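Arginine decarboxylase (Campylobacter jejuni subsp. jejuni, PDB 3NZP) probably catalyses the pyridoxal 5'-phosphate-dependent decarboxylation of arginine to agmatine, feeding polyamine (spermidine) biosynthesis. Local coordinates at residues Ile180-Arg185 with Phe204-Thr209; Glu225-Ile230 with Met261-Leu266; Glu438-Asn443 with Pro472-Ser477; Ile462-Arg467 with Phe498-Asp503. One frame throughout, in Å; residues are numbered along the deposited sequence.

In the fold
Contacts 1 and 2 belong to the parallel beta/alpha barrel that binds pyridoxal phosphate, contacts 3 and 4 to the mixed beta-sheet part some 50 Å or more away between centres. Strands 179-183 and 227-231 are barrel neighbours, so contacts 1 and 2 touch directly, Leu182 packing on Phe227; contact 1 lies nearer the cofactor and relies on backbone bonds and arginines, whereas contact 2 is mainly apolar. Contacts 3 and 4 interlock along the chain, their centres about 8 Å apart, and are joined by Tyr440 OH to His500 O. Contacts 1, 2 and 4 are largely buried, contact 3 partly; contact 3 pairs charges, while contact 4 stacks aliphatic carbons on flat groups.

Contact 1 of 4, residues Ile180-Arg185 with Phe204-Thr209; sequences IGLRVR and FGLTST
The guanidinium of Arg183 has Phe204 O over one face, displaced toward the rim, and its NH2 lies beside Phe204 CB. Guanidinium and phenyl planes are inclined by 25°, but the ring leads away to meet Trp479 of the second subunit. The Arg185 guanidinium takes Thr207 CG2 over one face and Gly205 N in plane at its edge. Bends at chi2 and chi3 fold the Arg185 chain back, and both NE (3.3 Å) and NH1 (3.1 Å) make weak hydrogen bonds to Gly205 O. The two backbones run nearly at right angles and join in a single bridge: Leu206 N donates to Arg183 O at 2.8 Å, and Arg185 N to Leu206 O at 3.1 Å. Gly205 lies at the crossing with backbone angles that call for glycine. Beside the bridge, Leu182 CD2 packs on Leu206 CD1 at 3.9 Å. With CG anti to the backbone N (chi1 -175°) and the chain extended, Arg183 reaches a salt bridge with Glu158, and its side chain is about 6 Å from the bound pyridoxal phosphate at the nearest atoms. Thr207 is the N-cap of helix 208-220, its OG1 bonded to Glu210 N. The arrangement is the exit of the fifth barrel strand and the start of the following helix, a beta-to-alpha connection of the TIM-barrel domain in fold type III decarboxylases.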
loop_
_atom_site.group_PDB
_atom_site.type_symbol
_atom_site.label_atom_id
_atom_site.label_comp_id
_atom_site.label_asym_id
_atom_site.label_seq_id
_atom_site.Cartn_x
_atom_site.Cartn_y
_atom_site.Cartn_z
ATOM N N ILE B 180 1.162 34.225 -4.760
ATOM C CA ILE B 180 -0.087 33.516 -4.603
ATOM C C ILE B 180 -0.488 32.784 -5.880
ATOM O O ILE B 180 -0.415 33.339 -6.970
ATOM C CB ILE B 180 -1.188 34.496 -4.199
ATOM C CG1 ILE B 180 -0.877 35.071 -2.811
ATOM C CG2 ILE B 180 -2.530 33.801 -4.241
ATOM C CD1 ILE B 180 -1.860 36.124 -2.328
ATOM N N GLY B 181 -0.888 31.524 -5.747
ATOM C CA GLY B 181 -1.310 30.764 -6.912
ATOM C C GLY B 181 -2.749 30.321 -6.721
ATOM O O GLY B 181 -3.162 30.059 -5.589
ATOM N N LEU B 182 -3.531 30.246 -7.795
ATOM C CA LEU B 182 -4.925 29.808 -7.651
ATOM C C LEU B 182 -5.170 28.501 -8.394
ATOM O O LEU B 182 -4.948 28.421 -9.599
ATOM C CB LEU B 182 -5.896 30.880 -8.171
ATOM C CG LEU B 182 -5.897 32.236 -7.462
ATOM C CD1 LEU B 182 -7.008 33.093 -8.031
ATOM C CD2 LEU B 182 -6.103 32.043 -5.970
ATOM N N ARG B 183 -5.612 27.476 -7.675
ATOM C CA ARG B 183 -5.881 26.187 -8.297
ATOM C C ARG B 183 -7.271 26.237 -8.913
ATOM O O ARG B 183 -8.270 26.367 -8.206
ATOM C CB ARG B 183 -5.828 25.060 -7.262
ATOM C CG ARG B 183 -5.988 23.687 -7.864
ATOM C CD ARG B 183 -6.036 22.618 -6.811
ATOM N NE ARG B 183 -6.120 21.290 -7.410
ATOM C CZ ARG B 183 -6.348 20.165 -6.734
ATOM N NH1 ARG B 183 -6.405 19.010 -7.390
ATOM N NH2 ARG B 183 -6.523 20.184 -5.414
ATOM N N VAL B 184 -7.344 26.126 -10.230
ATOM C CA VAL B 184 -8.637 26.189 -10.881
ATOM C C VAL B 184 -9.355 24.845 -10.942
ATOM O O VAL B 184 -8.737 23.806 -11.141
ATOM C CB VAL B 184 -8.498 26.755 -12.298
ATOM C CG1 VAL B 184 -7.873 28.151 -12.226
ATOM C CG2 VAL B 184 -7.655 25.830 -13.146
ATOM N N ARG B 185 -10.668 24.881 -10.752
ATOM C CA ARG B 185 -11.499 23.693 -10.808
ATOM C C ARG B 185 -11.832 23.513 -12.287
ATOM O O ARG B 185 -12.472 24.378 -12.873
ATOM C CB ARG B 185 -12.777 23.936 -10.006
ATOM C CG ARG B 185 -13.773 22.801 -10.000
ATOM C CD ARG B 185 -13.388 21.752 -8.976
ATOM N NE ARG B 185 -13.498 22.235 -7.594
ATOM C CZ ARG B 185 -14.648 22.435 -6.953
ATOM N NH1 ARG B 185 -14.638 22.874 -5.697
ATOM N NH2 ARG B 185 -15.803 22.194 -7.567
ATOM N N PHE B 204 -11.191 19.264 -6.598
ATOM C CA PHE B 204 -10.798 20.394 -5.750
ATOM C C PHE B 204 -10.405 21.580 -6.620
ATOM O O PHE B 204 -10.135 21.416 -7.806
ATOM C CB PHE B 204 -9.612 19.996 -4.889
ATOM C CG PHE B 204 -9.862 18.789 -4.060
ATOM C CD1 PHE B 204 -10.516 18.901 -2.847
ATOM C CD2 PHE B 204 -9.453 17.531 -4.500
ATOM C CE1 PHE B 204 -10.760 17.783 -2.072
ATOM C CE2 PHE B 204 -9.694 16.400 -3.731
ATOM C CZ PHE B 204 -10.349 16.525 -2.514
ATOM N N GLY B 205 -10.349 22.766 -6.025
ATOM C CA GLY B 205 -10.003 23.950 -6.789
ATOM C C GLY B 205 -11.093 24.994 -6.639
ATOM O O GLY B 205 -12.122 24.739 -6.015
ATOM N N LEU B 206 -10.873 26.173 -7.207
ATOM C CA LEU B 206 -11.850 27.239 -7.102
ATOM C C LEU B 206 -12.788 27.256 -8.299
ATOM O O LEU B 206 -12.349 27.107 -9.432
ATOM C CB LEU B 206 -11.137 28.582 -6.988
ATOM C CG LEU B 206 -10.160 28.756 -5.837
ATOM C CD1 LEU B 206 -9.529 30.130 -5.944
ATOM C CD2 LEU B 206 -10.867 28.608 -4.508
ATOM N N THR B 207 -14.078 27.437 -8.043
ATOM C CA THR B 207 -15.053 27.487 -9.121
ATOM C C THR B 207 -14.903 28.817 -9.850
ATOM O O THR B 207 -14.188 29.702 -9.388
ATOM C CB THR B 207 -16.477 27.385 -8.585
ATOM O OG1 THR B 207 -16.849 28.627 -7.970
ATOM C CG2 THR B 207 -16.558 26.280 -7.557
ATOM N N SER B 208 -15.583 28.965 -10.982
ATOM C CA SER B 208 -15.482 30.199 -11.751
ATOM C C SER B 208 -15.941 31.386 -10.916
ATOM O O SER B 208 -15.306 32.438 -10.909
ATOM C CB SER B 208 -16.307 30.104 -13.044
ATOM O OG SER B 208 -17.667 29.797 -12.783
ATOM N N THR B 209 -17.038 31.214 -10.199
ATOM C CA THR B 209 -17.542 32.291 -9.380
ATOM C C THR B 209 -16.575 32.550 -8.215
ATOM O O THR B 209 -16.320 33.703 -7.856
ATOM C CB THR B 209 -18.996 31.974 -8.903
ATOM O OG1 THR B 209 -19.076 32.084 -7.477
ATOM C CG2 THR B 209 -19.421 30.565 -9.367
#

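Contact 2 of 4, residues Glu225-Ile230 with Met261-Leu266; sequences EQFTMI and MGAKNL
Ala263, Asn265 and Leu266 meet strand 227-231 where helix 242-260 turns back toward the next barrel strand, 268-272, so this is the alpha-to-beta end of a beta-alpha-beta unit of the TIM barrel. The helix terminates in a Schellman motif at Gly262. Ala263 follows as the centre of an inverse gamma turn and the first residue of a type I turn, which is closed by Leu266 N bonding to Ala263 O at 3.1 Å. The Ala263 methyl points at the strand and rests obliquely against the Phe227 ring, with CB 3.6 Å from CD2. Asn265 lies further round the turn, where its CB also faces the strand. Its amide and the Glu225 carboxylate cross at a slant, their planes turned 61° apart. The Asn265 backbone O receives a CA-H contact from Thr228 CA at 3.4 Å, and the exchange is returned by Leu266 CA, which approaches Thr228 O at 3.6 Å. Backbone hydrogen bonds between the barrel strands begin one step on, between Thr228 and Lys267. Leu266 carries the apolar part. Its CG stands anti to the backbone N (chi1 169°), which lays the side chain alongside Phe227, with Leu266 CB over one face of the ring and CD2 3.7 Å from Phe227 CZ. Tyr255 and Leu258 of helix 242-260 also pack on Leu266. The other branch of Leu266, CD1, turns to the strand itself, 3.5 Å from Met229 CA and 3.9 Å from Ile230 CG2.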
loop_
_atom_site.group_PDB
_atom_site.type_symbol
_atom_site.label_atom_id
_atom_site.label_comp_id
_atom_site.label_asym_id
_atom_site.label_seq_id
_atom_site.Cartn_x
_atom_site.Cartn_y
_atom_site.Cartn_z
ATOM N N GLU B 225 -0.543 41.924 -6.939
ATOM C CA GLU B 225 0.857 41.774 -7.276
ATOM C C GLU B 225 1.340 40.345 -7.034
ATOM O O GLU B 225 2.238 39.862 -7.714
ATOM C CB GLU B 225 1.684 42.730 -6.427
ATOM C CG GLU B 225 1.460 44.194 -6.734
ATOM C CD GLU B 225 2.206 44.647 -7.982
ATOM O OE1 GLU B 225 2.199 45.869 -8.266
ATOM O OE2 GLU B 225 2.799 43.787 -8.676
ATOM N N GLN B 226 0.737 39.669 -6.062
ATOM C CA GLN B 226 1.144 38.317 -5.728
ATOM C C GLN B 226 0.571 37.259 -6.646
ATOM O O GLN B 226 1.245 36.279 -6.963
ATOM C CB GLN B 226 0.769 37.994 -4.290
ATOM C CG GLN B 226 1.210 39.064 -3.301
ATOM C CD GLN B 226 2.617 39.586 -3.577
ATOM O OE1 GLN B 226 3.595 38.824 -3.600
ATOM N NE2 GLN B 226 2.723 40.900 -3.783
ATOM N N PHE B 227 -0.675 37.443 -7.072
ATOM C CA PHE B 227 -1.309 36.483 -7.961
ATOM C C PHE B 227 -0.480 36.363 -9.242
ATOM O O PHE B 227 -0.594 37.189 -10.138
ATOM C CB PHE B 227 -2.733 36.937 -8.260
ATOM C CG PHE B 227 -3.514 35.976 -9.098
ATOM C CD1 PHE B 227 -3.168 34.634 -9.153
ATOM C CD2 PHE B 227 -4.610 36.413 -9.829
ATOM C CE1 PHE B 227 -3.902 33.733 -9.925
ATOM C CE2 PHE B 227 -5.354 35.524 -10.606
ATOM C CZ PHE B 227 -4.996 34.180 -10.656
ATOM N N THR B 228 0.359 35.335 -9.335
ATOM C CA THR B 228 1.186 35.176 -10.521
ATOM C C THR B 228 0.945 33.939 -11.384
ATOM O O THR B 228 1.419 33.888 -12.526
ATOM C CB THR B 228 2.666 35.213 -10.153
ATOM O OG1 THR B 228 2.955 34.184 -9.199
ATOM C CG2 THR B 228 3.010 36.556 -9.574
HETATM N N MSE B 229 0.252 32.934 -10.853
HETATM C CA MSE B 229 -0.028 31.736 -11.644
HETATM C C MSE B 229 -1.254 30.959 -11.213
HETATM O O MSE B 229 -1.661 31.009 -10.051
HETATM C CB MSE B 229 1.167 30.769 -11.664
HETATM C CG MSE B 229 1.440 30.067 -10.356
HETATM SE SE MSE B 229 2.525 28.421 -10.509
HETATM C CE MSE B 229 4.227 29.143 -11.110
ATOM N N ILE B 230 -1.853 30.273 -12.184
ATOM C CA ILE B 230 -2.998 29.411 -11.934
ATOM C C ILE B 230 -2.465 27.985 -12.107
ATOM O O ILE B 230 -1.543 27.750 -12.889
ATOM C CB ILE B 230 -4.173 29.620 -12.938
ATOM C CG1 ILE B 230 -3.726 29.380 -14.359
ATOM C CG2 ILE B 230 -4.697 31.011 -12.848
ATOM C CD1 ILE B 230 -4.884 29.438 -15.289
HETATM N N MSE B 261 -9.331 40.679 -16.180
HETATM C CA MSE B 261 -10.034 41.094 -14.987
HETATM C C MSE B 261 -9.182 41.951 -14.070
HETATM O O MSE B 261 -9.636 42.392 -13.011
HETATM C CB MSE B 261 -10.511 39.856 -14.258
HETATM C CG MSE B 261 -11.526 40.118 -13.195
HETATM SE SE MSE B 261 -12.125 38.429 -12.515
HETATM C CE MSE B 261 -12.617 37.641 -14.253
ATOM N N GLY B 262 -7.939 42.183 -14.478
ATOM C CA GLY B 262 -7.035 43.000 -13.684
ATOM C C GLY B 262 -5.817 42.276 -13.142
ATOM O O GLY B 262 -4.868 42.909 -12.682
ATOM N N ALA B 263 -5.842 40.948 -13.189
ATOM C CA ALA B 263 -4.736 40.138 -12.693
ATOM C C ALA B 263 -3.538 40.271 -13.624
ATOM O O ALA B 263 -3.123 39.302 -14.255
ATOM C CB ALA B 263 -5.169 38.686 -12.602
ATOM N N LYS B 264 -2.967 41.467 -13.694
ATOM C CA LYS B 264 -1.841 41.705 -14.581
ATOM C C LYS B 264 -0.582 40.909 -14.285
ATOM O O LYS B 264 0.201 40.603 -15.192
ATOM C CB LYS B 264 -1.524 43.204 -14.634
ATOM C CG LYS B 264 -2.212 43.898 -15.812
ATOM C CD LYS B 264 -3.734 43.654 -15.800
ATOM C CE LYS B 264 -4.377 43.858 -17.179
ATOM N NZ LYS B 264 -3.931 42.861 -18.202
ATOM N N ASN B 265 -0.394 40.551 -13.023
ATOM C CA ASN B 265 0.786 39.796 -12.654
ATOM C C ASN B 265 0.668 38.316 -12.969
ATOM O O ASN B 265 1.651 37.583 -12.907
ATOM C CB ASN B 265 1.085 39.982 -11.187
ATOM C CG ASN B 265 2.409 40.638 -10.972
ATOM O OD1 ASN B 265 3.420 40.231 -11.561
ATOM N ND2 ASN B 265 2.428 41.663 -10.121
ATOM N N LEU B 266 -0.542 37.886 -13.299
ATOM C CA LEU B 266 -0.777 36.503 -13.650
ATOM C C LEU B 266 -0.103 36.250 -14.997
ATOM O O LEU B 266 -0.597 36.673 -16.042
ATOM C CB LEU B 266 -2.273 36.236 -13.741
ATOM C CG LEU B 266 -2.707 34.898 -14.346
ATOM C CD1 LEU B 266 -2.010 33.733 -13.651
ATOM C CD2 LEU B 266 -4.218 34.794 -14.223
#

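Contact 3 of 4, residues Glu438-Asn443 with Pro472-Ser477; sequences ERYLVN and PTRSAS
Glu438 O is approached by two groups of the 472-477 segment: Ser477 N makes a weak hydrogen bond to it at 3.4 Å, and Ala476 CA adds a CA-H contact at 3.3 Å. A second weak bond, Glu438 N to Ser475 O, completes a single bridge between Glu438 and Ala476. A bend at chi2 (-73°) brings one face of the Arg474 guanidinium against the Glu438 carboxylate, the stacked planes 11° apart. Glu438 OE1 lies 3.3 Å from Arg474 NE in this salt bridge, but well out of the guanidinium plane; the attraction is one of charge, with no N-H aimed at the oxygen. Arg474 NH1 has its own salt bridge to Asp501, so the arginine probably balances two carboxylates. Tyr440 stands at 80° to that guanidinium, its OH 3.5 Å from Arg474 CB and hydrogen-bonded to His500 O, while CE1 and CD1 of its ring border Ala476 CB obliquely. Strand 438-442 runs antiparallel to strand 330-341, on which Glu438 and Tyr440 pack through Leu339. The 472-477 segment leads into strand 479-480, which pairs parallel with 438-442, and Arg439 also meets Lys203 of the second subunit.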
loop_
_atom_site.group_PDB
_atom_site.type_symbol
_atom_site.label_atom_id
_atom_site.label_comp_id
_atom_site.label_asym_id
_atom_site.label_seq_id
_atom_site.Cartn_x
_atom_site.Cartn_y
_atom_site.Cartn_z
ATOM N N GLU B 438 8.030 -22.796 -14.625
ATOM C CA GLU B 438 8.630 -22.712 -13.295
ATOM C C GLU B 438 8.298 -21.403 -12.584
ATOM O O GLU B 438 8.054 -20.378 -13.218
ATOM C CB GLU B 438 10.152 -22.856 -13.391
ATOM C CG GLU B 438 10.609 -24.167 -13.987
ATOM C CD GLU B 438 12.108 -24.295 -14.011
ATOM O OE1 GLU B 438 12.767 -23.382 -14.551
ATOM O OE2 GLU B 438 12.627 -25.307 -13.493
ATOM N N ARG B 439 8.300 -21.458 -11.256
ATOM C CA ARG B 439 8.017 -20.301 -10.415
ATOM C C ARG B 439 9.322 -19.900 -9.748
ATOM O O ARG B 439 9.833 -20.641 -8.911
ATOM C CB ARG B 439 6.990 -20.663 -9.350
ATOM C CG ARG B 439 5.580 -20.791 -9.883
ATOM C CD ARG B 439 5.032 -22.207 -9.840
ATOM N NE ARG B 439 3.744 -22.237 -9.138
ATOM C CZ ARG B 439 2.771 -23.122 -9.353
ATOM N NH1 ARG B 439 2.919 -24.075 -10.266
ATOM N NH2 ARG B 439 1.651 -23.055 -8.640
ATOM N N TYR B 440 9.861 -18.739 -10.128
ATOM C CA TYR B 440 11.122 -18.248 -9.568
ATOM C C TYR B 440 10.901 -17.444 -8.297
ATOM O O TYR B 440 10.233 -16.416 -8.308
ATOM C CB TYR B 440 11.871 -17.381 -10.580
ATOM C CG TYR B 440 12.276 -18.096 -11.853
ATOM C CD1 TYR B 440 11.315 -18.601 -12.732
ATOM C CD2 TYR B 440 13.623 -18.253 -12.187
ATOM C CE1 TYR B 440 11.683 -19.243 -13.912
ATOM C CE2 TYR B 440 14.003 -18.892 -13.364
ATOM C CZ TYR B 440 13.027 -19.382 -14.220
ATOM O OH TYR B 440 13.394 -20.003 -15.394
ATOM N N LEU B 441 11.481 -17.927 -7.204
ATOM C CA LEU B 441 11.376 -17.281 -5.908
ATOM C C LEU B 441 12.475 -16.226 -5.801
ATOM O O LEU B 441 13.655 -16.566 -5.718
ATOM C CB LEU B 441 11.547 -18.328 -4.816
ATOM C CG LEU B 441 11.438 -17.819 -3.383
ATOM C CD1 LEU B 441 9.993 -17.465 -3.092
ATOM C CD2 LEU B 441 11.939 -18.883 -2.418
ATOM N N VAL B 442 12.085 -14.951 -5.806
ATOM C CA VAL B 442 13.051 -13.855 -5.729
ATOM C C VAL B 442 13.164 -13.290 -4.328
ATOM O O VAL B 442 12.164 -13.056 -3.652
ATOM C CB VAL B 442 12.682 -12.685 -6.663
ATOM C CG1 VAL B 442 13.946 -12.009 -7.173
ATOM C CG2 VAL B 442 11.824 -13.173 -7.813
ATOM N N ASN B 443 14.399 -13.049 -3.915
ATOM C CA ASN B 443 14.684 -12.522 -2.590
ATOM C C ASN B 443 14.320 -11.050 -2.456
ATOM O O ASN B 443 15.196 -10.184 -2.466
ATOM C CB ASN B 443 16.172 -12.699 -2.274
ATOM C CG ASN B 443 16.490 -12.478 -0.809
ATOM O OD1 ASN B 443 17.659 -12.461 -0.421
ATOM N ND2 ASN B 443 15.451 -12.315 0.014
ATOM N N PRO B 472 15.713 -17.569 -23.477
ATOM C CA PRO B 472 15.008 -18.144 -22.322
ATOM C C PRO B 472 13.996 -19.191 -22.762
ATOM O O PRO B 472 13.340 -19.039 -23.786
ATOM C CB PRO B 472 14.338 -16.933 -21.689
ATOM C CG PRO B 472 14.040 -16.070 -22.881
ATOM C CD PRO B 472 15.349 -16.152 -23.650
ATOM N N THR B 473 13.854 -20.244 -21.971
ATOM C CA THR B 473 12.942 -21.320 -22.322
ATOM C C THR B 473 12.120 -21.813 -21.147
ATOM O O THR B 473 12.025 -23.018 -20.912
ATOM C CB THR B 473 13.731 -22.495 -22.869
ATOM O OG1 THR B 473 14.797 -22.804 -21.957
ATOM C CG2 THR B 473 14.311 -22.149 -24.229
ATOM N N ARG B 474 11.513 -20.887 -20.416
ATOM C CA ARG B 474 10.717 -21.257 -19.256
ATOM C C ARG B 474 9.626 -20.246 -18.964
ATOM O O ARG B 474 9.912 -19.149 -18.483
ATOM C CB ARG B 474 11.632 -21.373 -18.035
ATOM C CG ARG B 474 12.492 -22.622 -17.990
ATOM C CD ARG B 474 11.649 -23.831 -17.651
ATOM N NE ARG B 474 12.460 -25.012 -17.373
ATOM C CZ ARG B 474 11.972 -26.164 -16.922
ATOM N NH1 ARG B 474 12.785 -27.191 -16.695
ATOM N NH2 ARG B 474 10.670 -26.289 -16.697
ATOM N N SER B 475 8.378 -20.600 -19.251
ATOM C CA SER B 475 7.276 -19.686 -18.968
ATOM C C SER B 475 7.260 -19.510 -17.453
ATOM O O SER B 475 6.776 -20.368 -16.719
ATOM C CB SER B 475 5.944 -20.268 -19.453
ATOM O OG SER B 475 5.630 -21.475 -18.789
ATOM N N ALA B 476 7.788 -18.385 -16.989
ATOM C CA ALA B 476 7.885 -18.124 -15.561
ATOM C C ALA B 476 6.818 -17.235 -14.926
ATOM O O ALA B 476 6.086 -16.513 -15.601
ATOM C CB ALA B 476 9.264 -17.546 -15.263
ATOM N N SER B 477 6.743 -17.308 -13.602
ATOM C CA SER B 477 5.823 -16.493 -12.822
ATOM C C SER B 477 6.536 -16.291 -11.499
ATOM O O SER B 477 6.344 -17.052 -10.554
ATOM C CB SER B 477 4.492 -17.217 -12.623
ATOM O OG SER B 477 4.697 -18.511 -12.103
#

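Contact 4 of 4, residues Ile462-Arg467 with Phe498-Asp503; sequences IMPLDR and FLHDVD
Arg467 and His500 form the middle of this contact, their side chains sliding past each other in opposite directions. Arg467 CB sits over the centre of the imidazole, 4.2 Å from the centroid of the His500 ring and 2° off the ring normal, a CH-pi contact; CD then passes His500 CB at 3.8 Å. Arg467 has positive phi, a left-handed backbone conformation at the bend that follows strand 462-464. Further out, a bend at chi3 (-61°) turns the Arg467 guanidinium so that Val502 CG1 covers one face toward its rim, 3.4 Å from NE. The guanidinium is inclined by 50° to the imidazole and does not stack on it; its polar end is held by a salt bridge from NH2 to Glu507. Both nitrogens of His500 have partners, ND1 with Tyr509 OH and NE2 with Glu470 O, and these two bonds fix the rotation of the ring. The setting is the beta-rich part of the enzyme that follows the barrel in sequence: strand 462-464 pairs antiparallel with strand 510-513, and the 498-503 loop runs just ahead of that partner strand. Pro464, the last residue of its strand, meets this loop with its ring carbons. Pro464 CG comes near the plane of the imidazole at its edge, 4.1 Å from His500 ND1. The same carbon of Pro464 meets Leu499 CD2 at 3.4 Å, the two side chains crossing at a slant, and Pro464 CD lies 3.9 Å from that methyl. Leu511 of strand 510-513 touches both Pro464 and Leu499, and Tyr4 packs on the proline as well.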
loop_
_atom_site.group_PDB
_atom_site.type_symbol
_atom_site.label_atom_id
_atom_site.label_comp_id
_atom_site.label_asym_id
_atom_site.label_seq_id
_atom_site.Cartn_x
_atom_site.Cartn_y
_atom_site.Cartn_z
ATOM N N ILE B 462 10.378 -6.423 -16.205
ATOM C CA ILE B 462 11.216 -7.400 -15.504
ATOM C C ILE B 462 12.096 -8.183 -16.472
ATOM O O ILE B 462 11.588 -8.770 -17.420
ATOM C CB ILE B 462 10.322 -8.379 -14.737
ATOM C CG1 ILE B 462 9.509 -7.611 -13.702
ATOM C CG2 ILE B 462 11.164 -9.455 -14.102
ATOM C CD1 ILE B 462 8.435 -8.425 -13.033
HETATM N N MSE B 463 13.405 -8.188 -16.238
HETATM C CA MSE B 463 14.325 -8.927 -17.105
HETATM C C MSE B 463 15.588 -9.321 -16.347
HETATM O O MSE B 463 16.038 -8.588 -15.462
HETATM C CB MSE B 463 14.737 -8.089 -18.311
HETATM C CG MSE B 463 15.689 -6.973 -17.956
HETATM SE SE MSE B 463 16.277 -6.005 -19.507
HETATM C CE MSE B 463 17.423 -7.353 -20.283
ATOM N N PRO B 464 16.180 -10.478 -16.681
ATOM C CA PRO B 464 17.395 -10.942 -16.011
ATOM C C PRO B 464 18.535 -9.970 -16.245
ATOM O O PRO B 464 18.539 -9.247 -17.238
ATOM C CB PRO B 464 17.659 -12.280 -16.672
ATOM C CG PRO B 464 16.293 -12.730 -17.069
ATOM C CD PRO B 464 15.700 -11.486 -17.632
ATOM N N LEU B 465 19.511 -9.961 -15.348
ATOM C CA LEU B 465 20.632 -9.050 -15.501
ATOM C C LEU B 465 21.690 -9.516 -16.485
ATOM O O LEU B 465 22.485 -8.714 -16.980
ATOM C CB LEU B 465 21.286 -8.784 -14.152
ATOM C CG LEU B 465 20.701 -7.591 -13.391
ATOM C CD1 LEU B 465 19.224 -7.826 -13.128
ATOM C CD2 LEU B 465 21.470 -7.403 -12.088
ATOM N N ASP B 466 21.697 -10.810 -16.767
ATOM C CA ASP B 466 22.673 -11.384 -17.676
ATOM C C ASP B 466 22.080 -12.611 -18.348
ATOM O O ASP B 466 20.898 -12.924 -18.174
ATOM C CB ASP B 466 23.932 -11.780 -16.902
ATOM C CG ASP B 466 23.699 -12.965 -15.974
ATOM O OD1 ASP B 466 24.651 -13.376 -15.269
ATOM O OD2 ASP B 466 22.562 -13.497 -15.943
ATOM N N ARG B 467 22.920 -13.310 -19.105
ATOM C CA ARG B 467 22.513 -14.512 -19.818
ATOM C C ARG B 467 21.490 -14.148 -20.902
ATOM O O ARG B 467 20.655 -14.965 -21.290
ATOM C CB ARG B 467 21.915 -15.514 -18.833
ATOM C CG ARG B 467 22.265 -16.953 -19.134
ATOM C CD ARG B 467 21.594 -17.876 -18.143
ATOM N NE ARG B 467 22.033 -17.587 -16.780
ATOM C CZ ARG B 467 22.994 -18.246 -16.143
ATOM N NH1 ARG B 467 23.321 -17.894 -14.901
ATOM N NH2 ARG B 467 23.607 -19.266 -16.742
ATOM N N PHE B 498 9.381 -15.126 -19.835
ATOM C CA PHE B 498 10.254 -16.291 -19.992
ATOM C C PHE B 498 11.637 -16.043 -19.414
ATOM O O PHE B 498 12.293 -15.061 -19.775
ATOM C CB PHE B 498 10.398 -16.680 -21.469
ATOM C CG PHE B 498 9.150 -17.253 -22.058
ATOM C CD1 PHE B 498 8.173 -16.420 -22.586
ATOM C CD2 PHE B 498 8.913 -18.623 -22.009
ATOM C CE1 PHE B 498 6.971 -16.939 -23.053
ATOM C CE2 PHE B 498 7.715 -19.156 -22.474
ATOM C CZ PHE B 498 6.738 -18.311 -22.995
ATOM N N LEU B 499 12.068 -16.934 -18.520
ATOM C CA LEU B 499 13.384 -16.839 -17.879
ATOM C C LEU B 499 14.225 -18.060 -18.197
ATOM O O LEU B 499 13.691 -19.135 -18.467
ATOM C CB LEU B 499 13.237 -16.730 -16.365
ATOM C CG LEU B 499 12.532 -15.462 -15.911
ATOM C CD1 LEU B 499 12.210 -15.568 -14.442
ATOM C CD2 LEU B 499 13.424 -14.261 -16.207
ATOM N N HIS B 500 15.542 -17.901 -18.146
ATOM C CA HIS B 500 16.437 -19.009 -18.444
ATOM C C HIS B 500 16.397 -20.084 -17.363
ATOM O O HIS B 500 16.251 -19.790 -16.178
ATOM C CB HIS B 500 17.867 -18.492 -18.628
ATOM C CG HIS B 500 17.965 -17.308 -19.540
ATOM N ND1 HIS B 500 17.607 -16.036 -19.145
ATOM C CD2 HIS B 500 18.349 -17.205 -20.835
ATOM C CE1 HIS B 500 17.767 -15.202 -20.155
ATOM N NE2 HIS B 500 18.216 -15.886 -21.194
ATOM N N ASP B 501 16.509 -21.337 -17.785
ATOM C CA ASP B 501 16.498 -22.454 -16.851
ATOM C C ASP B 501 17.875 -22.531 -16.215
ATOM O O ASP B 501 18.800 -23.089 -16.793
ATOM C CB ASP B 501 16.203 -23.760 -17.589
ATOM C CG ASP B 501 16.078 -24.937 -16.650
ATOM O OD1 ASP B 501 15.834 -26.060 -17.131
ATOM O OD2 ASP B 501 16.223 -24.735 -15.425
ATOM N N VAL B 502 18.014 -21.970 -15.025
ATOM C CA VAL B 502 19.303 -21.974 -14.358
ATOM C C VAL B 502 19.301 -22.830 -13.099
ATOM O O VAL B 502 18.246 -23.234 -12.617
ATOM C CB VAL B 502 19.717 -20.541 -13.986
ATOM C CG1 VAL B 502 19.896 -19.704 -15.249
ATOM C CG2 VAL B 502 18.656 -19.926 -13.089
ATOM N N ASP B 503 20.492 -23.108 -12.577
ATOM C CA ASP B 503 20.632 -23.900 -11.362
ATOM C C ASP B 503 21.038 -22.967 -10.225
ATOM O O ASP B 503 22.201 -22.571 -10.124
ATOM C CB ASP B 503 21.702 -24.975 -11.556
ATOM C CG ASP B 503 21.786 -25.936 -10.380
ATOM O OD1 ASP B 503 22.608 -26.874 -10.439
ATOM O OD2 ASP B 503 21.027 -25.753 -9.399
#